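Local coordinates for early 35 kDa protein (Autographa californica nucleopolyhedrovirus, PDB 1P35), which inhibits caspases and so blocks the apoptosis that infected insect cells would otherwise undergo, and also suppresses the host's antiviral RNA interference, at residues G107-L110 with K111-A115; A115-L118 with K119-Y123. All blocks are in the same frame, centred on the assembly; numbering follows the deposited sequence.

Contact 1: G107-L110 with K111-A115; sequences GSVL and KSKFA
Ser112 turns its hydroxyl back along the chain and donates it to the carbonyl oxygen of Val109, with OG 3.0 Å from O. The short side chain can do this because chi1 (63°) sets OG between the backbone N and the carbonyl carbon, facing the preceding turn. OG meets the acceptor at a C=O...OG angle of 130° and lies 31° out of the carbonyl plane. The same oxygen also takes weak bonds from the amides of Ser112 and Lys113, so three donors share it. A second carbonyl is divided likewise: Leu110 O receives weak bonds from Lys113 N at 3.1 Å and from Phe114 N at 2.7 Å, the latter short but bent, hence weak. Two waters bridge pairs four residues apart, where a helix would have direct bonds. One lies between Gly107 O and Lys111 N, accepting from that amide at 2.7 Å; the other donates to Ser108 O and accepts from Ser112 N.

This is the entry into helix 110-120, reached by a loop from strand 98-106. The backbone bonds here are bent or water-mediated, unlike the straight ones of a mid-helix turn.

Beyond the polar groups, Leu110 CD1 packs on Phe114 CB at 4.1 Å, the two side chains crossing at about a right angle. Four residues apart, they share one flank of the turn, and both are buried: a branched aliphatic group and a flat ring suit the surface offered by Leu137 of helix 137-140 and Tyr132 of helix 126-135. Leu110 O lies at the edge of the phenylalanine ring, near its plane. Lys113 lays CB and CG 3.6 Å from Val109 O, while its extended chain carries the ammonium group away from the turn, as suits a partly exposed lysine.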
loop_
_atom_site.group_PDB
_atom_site.type_symbol
_atom_site.label_atom_id
_atom_site.label_comp_id
_atom_site.label_asym_id
_atom_site.label_seq_id
_atom_site.Cartn_x
_atom_site.Cartn_y
_atom_site.Cartn_z
ATOM N N GLY A 107 -33.734 10.161 -13.606
ATOM C CA GLY A 107 -33.470 10.313 -15.036
ATOM C C GLY A 107 -34.571 11.119 -15.729
ATOM O O GLY A 107 -34.285 11.903 -16.623
ATOM N N SER A 108 -35.817 10.937 -15.279
ATOM C CA SER A 108 -36.984 11.625 -15.832
ATOM C C SER A 108 -37.016 13.141 -15.672
ATOM O O SER A 108 -37.745 13.802 -16.409
ATOM C CB SER A 108 -38.317 11.087 -15.235
ATOM O OG SER A 108 -38.564 9.719 -15.493
ATOM N N VAL A 109 -36.280 13.705 -14.720
ATOM C CA VAL A 109 -36.311 15.156 -14.573
ATOM C C VAL A 109 -35.057 15.896 -15.039
ATOM O O VAL A 109 -35.063 17.133 -15.077
ATOM C CB VAL A 109 -36.617 15.597 -13.078
ATOM C CG1 VAL A 109 -37.989 15.107 -12.656
ATOM C CG2 VAL A 109 -35.576 15.040 -12.130
ATOM N N LEU A 110 -33.998 15.157 -15.392
ATOM C CA LEU A 110 -32.717 15.765 -15.795
ATOM C C LEU A 110 -32.711 16.717 -16.986
ATOM O O LEU A 110 -32.022 17.720 -16.941
ATOM C CB LEU A 110 -31.627 14.685 -16.006
ATOM C CG LEU A 110 -30.233 15.211 -16.413
ATOM C CD1 LEU A 110 -29.715 16.185 -15.362
ATOM C CD2 LEU A 110 -29.243 14.044 -16.577
ATOM N N LYS A 111 -33.436 16.397 -18.058
ATOM C CA LYS A 111 -33.475 17.280 -19.216
ATOM C C LYS A 111 -34.020 18.664 -18.869
ATOM O O LYS A 111 -33.550 19.686 -19.404
ATOM C CB LYS A 111 -34.335 16.712 -20.343
ATOM C CG LYS A 111 -34.279 17.598 -21.587
ATOM C CD LYS A 111 -34.844 16.930 -22.834
ATOM C CE LYS A 111 -34.333 17.622 -24.119
ATOM N NZ LYS A 111 -34.748 16.891 -25.367
ATOM N N SER A 112 -35.007 18.700 -17.971
ATOM C CA SER A 112 -35.588 19.979 -17.595
ATOM C C SER A 112 -34.788 20.664 -16.506
ATOM O O SER A 112 -34.971 21.854 -16.265
ATOM C CB SER A 112 -37.048 19.806 -17.156
ATOM O OG SER A 112 -37.170 19.004 -15.997
ATOM N N LYS A 113 -33.899 19.924 -15.848
ATOM C CA LYS A 113 -33.080 20.519 -14.794
ATOM C C LYS A 113 -31.610 20.770 -15.145
ATOM O O LYS A 113 -30.937 21.505 -14.417
ATOM C CB LYS A 113 -33.098 19.661 -13.515
ATOM C CG LYS A 113 -34.364 19.715 -12.661
ATOM C CD LYS A 113 -34.044 19.176 -11.261
ATOM C CE LYS A 113 -35.166 19.406 -10.247
ATOM N NZ LYS A 113 -34.732 19.037 -8.849
ATOM N N PHE A 114 -31.111 20.212 -16.255
ATOM C CA PHE A 114 -29.684 20.368 -16.566
ATOM C C PHE A 114 -29.079 21.789 -16.692
ATOM O O PHE A 114 -28.028 22.076 -16.085
ATOM C CB PHE A 114 -29.302 19.452 -17.758
ATOM C CG PHE A 114 -29.481 20.056 -19.119
ATOM C CD1 PHE A 114 -28.639 21.073 -19.558
ATOM C CD2 PHE A 114 -30.458 19.564 -19.987
ATOM C CE1 PHE A 114 -28.762 21.599 -20.855
ATOM C CE2 PHE A 114 -30.592 20.088 -21.288
ATOM C CZ PHE A 114 -29.738 21.109 -21.718
ATOM N N ALA A 115 -29.728 22.673 -17.436
ATOM C CA ALA A 115 -29.245 24.055 -17.583
ATOM C C ALA A 115 -29.233 24.717 -16.200
ATOM O O ALA A 115 -28.305 25.460 -15.872
ATOM C CB ALA A 115 -30.155 24.837 -18.519
HETATM O O HOH W 1 -34.656 14.009 -17.778
HETATM O O HOH W 2 -36.751 15.966 -17.806
#

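Contact 2: A115-L118 with K119-Y123; sequences AKIL and KSHDY
His121 reaches back to Ile117 one turn earlier. Its CB lies 3.5 Å from Leu118 O; with chi1 at -66° CG stands beside the backbone N, 3.9 Å from Ile117 O. CD2 then comes within 3.3 Å of Ile117 O, approached obliquely, and 4.1 Å from Ile117 CG2, the two side chains lying side by side and pointing the same way. NE2, at the tip, ends 4.2 Å from Ile117 O. Small enough to fold back onto its own helix, Ser120 OG sits over one face of the imidazole, offset toward the rim, and donates to Ile117 O at 2.7 Å.

Here helix 110-120 ends in a Schellman motif. Tyr123 N bonds Leu118 O at 3.0 Å, Asp122 N bonds Lys119 O, and Asp122 takes the positive phi of the C-prime residue. Tyr123 CB packs on Leu118 CB at 3.8 Å, and the Tyr123 hydroxyl bonds Pro41 O. Leu118 also packs on Ile129 and Tyr132 of helix 126-135, so apolar groups face the protein. Thus the Ser120 hydroxyl serves Ile117 O, amides of the reversed chain serve Leu118 O and Lys119 O, and a water gives Ala115 O, already bonded by Lys119 N, a second partner and ties it to Tyr123 O.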
loop_
_atom_site.group_PDB
_atom_site.type_symbol
_atom_site.label_atom_id
_atom_site.label_comp_id
_atom_site.label_asym_id
_atom_site.label_seq_id
_atom_site.Cartn_x
_atom_site.Cartn_y
_atom_site.Cartn_z
ATOM N N ALA A 115 -29.728 22.673 -17.436
ATOM C CA ALA A 115 -29.245 24.055 -17.583
ATOM C C ALA A 115 -29.233 24.717 -16.200
ATOM O O ALA A 115 -28.305 25.460 -15.872
ATOM C CB ALA A 115 -30.155 24.837 -18.519
ATOM N N LYS A 116 -30.241 24.419 -15.378
ATOM C CA LYS A 116 -30.311 25.010 -14.033
ATOM C C LYS A 116 -29.081 24.522 -13.312
ATOM O O LYS A 116 -28.386 25.299 -12.657
ATOM C CB LYS A 116 -31.566 24.542 -13.263
ATOM C CG LYS A 116 -31.752 25.148 -11.834
ATOM C CD LYS A 116 -32.462 24.176 -10.800
ATOM C CE LYS A 116 -31.513 23.024 -10.316
ATOM N NZ LYS A 116 -32.056 21.987 -9.348
ATOM N N ILE A 117 -28.795 23.224 -13.444
ATOM C CA ILE A 117 -27.639 22.651 -12.769
ATOM C C ILE A 117 -26.321 23.271 -13.221
ATOM O O ILE A 117 -25.515 23.656 -12.382
ATOM C CB ILE A 117 -27.618 21.110 -12.884
ATOM C CG1 ILE A 117 -28.801 20.521 -12.088
ATOM C CG2 ILE A 117 -26.298 20.574 -12.350
ATOM C CD1 ILE A 117 -29.057 18.995 -12.323
ATOM N N LEU A 118 -26.112 23.386 -14.522
ATOM C CA LEU A 118 -24.897 24.032 -14.991
ATOM C C LEU A 118 -24.800 25.411 -14.353
ATOM O O LEU A 118 -23.743 25.783 -13.837
ATOM C CB LEU A 118 -24.885 24.217 -16.517
ATOM C CG LEU A 118 -24.996 22.939 -17.363
ATOM C CD1 LEU A 118 -24.515 23.244 -18.757
ATOM C CD2 LEU A 118 -24.128 21.834 -16.804
ATOM N N LYS A 119 -25.905 26.165 -14.378
ATOM C CA LYS A 119 -25.872 27.521 -13.833
ATOM C C LYS A 119 -25.462 27.568 -12.372
ATOM O O LYS A 119 -24.708 28.441 -11.983
ATOM C CB LYS A 119 -27.220 28.228 -13.981
ATOM C CG LYS A 119 -27.220 29.647 -13.359
ATOM C CD LYS A 119 -28.481 30.395 -13.684
ATOM C CE LYS A 119 -28.326 31.876 -13.445
ATOM N NZ LYS A 119 -29.446 32.590 -14.124
ATOM N N SER A 120 -25.964 26.654 -11.546
ATOM C CA SER A 120 -25.563 26.688 -10.156
ATOM C C SER A 120 -24.066 26.499 -10.034
ATOM O O SER A 120 -23.509 26.760 -8.977
ATOM C CB SER A 120 -26.264 25.597 -9.323
ATOM O OG SER A 120 -25.931 24.295 -9.775
ATOM N N HIS A 121 -23.417 26.035 -11.108
ATOM C CA HIS A 121 -21.960 25.816 -11.077
ATOM C C HIS A 121 -21.190 26.812 -11.914
ATOM O O HIS A 121 -20.024 26.615 -12.267
ATOM C CB HIS A 121 -21.646 24.360 -11.462
ATOM C CG HIS A 121 -22.166 23.393 -10.459
ATOM N ND1 HIS A 121 -21.782 23.444 -9.139
ATOM C CD2 HIS A 121 -23.120 22.435 -10.540
ATOM C CE1 HIS A 121 -22.470 22.558 -8.442
ATOM N NE2 HIS A 121 -23.296 21.936 -9.267
ATOM N N ASP A 122 -21.881 27.904 -12.193
ATOM C CA ASP A 122 -21.359 29.026 -12.936
ATOM C C ASP A 122 -21.145 28.762 -14.430
ATOM O O ASP A 122 -20.368 29.474 -15.080
ATOM C CB ASP A 122 -20.066 29.521 -12.281
ATOM C CG ASP A 122 -19.807 30.994 -12.549
ATOM O OD1 ASP A 122 -20.716 31.695 -13.053
ATOM O OD2 ASP A 122 -18.689 31.458 -12.233
ATOM N N TYR A 123 -21.784 27.726 -14.977
ATOM C CA TYR A 123 -21.670 27.503 -16.416
ATOM C C TYR A 123 -22.938 28.085 -16.998
ATOM O O TYR A 123 -24.015 27.480 -16.895
ATOM C CB TYR A 123 -21.551 26.014 -16.783
ATOM C CG TYR A 123 -20.240 25.382 -16.366
ATOM C CD1 TYR A 123 -19.092 25.547 -17.137
ATOM C CD2 TYR A 123 -20.142 24.639 -15.197
ATOM C CE1 TYR A 123 -17.889 24.987 -16.754
ATOM C CE2 TYR A 123 -18.933 24.069 -14.802
ATOM C CZ TYR A 123 -17.812 24.248 -15.585
ATOM O OH TYR A 123 -16.614 23.695 -15.197
HETATM O O HOH W 3 -26.733 27.141 -16.943
#

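How the contacts relate
Strand 98-106 leads into 107-110, where contact 1 closes the first turn of helix 110-120; contact 2 closes the last turn and the reversal into the loop at 123. The two are consecutive and local, neither enclosing nor crossing the other, with Ala115 ending one and beginning the other and centres about 12 Å apart. They meet on the helix flank where Leu110 CD1 packs against Ile117 CD1 at 4.2 Å. Helix 126-135 touches both contacts, through Ile129 and Tyr132. Contact 1 adds helix 137-140, whereas contact 2 leans on Leu43 of strand 42-48, joining the helix to the beta structure.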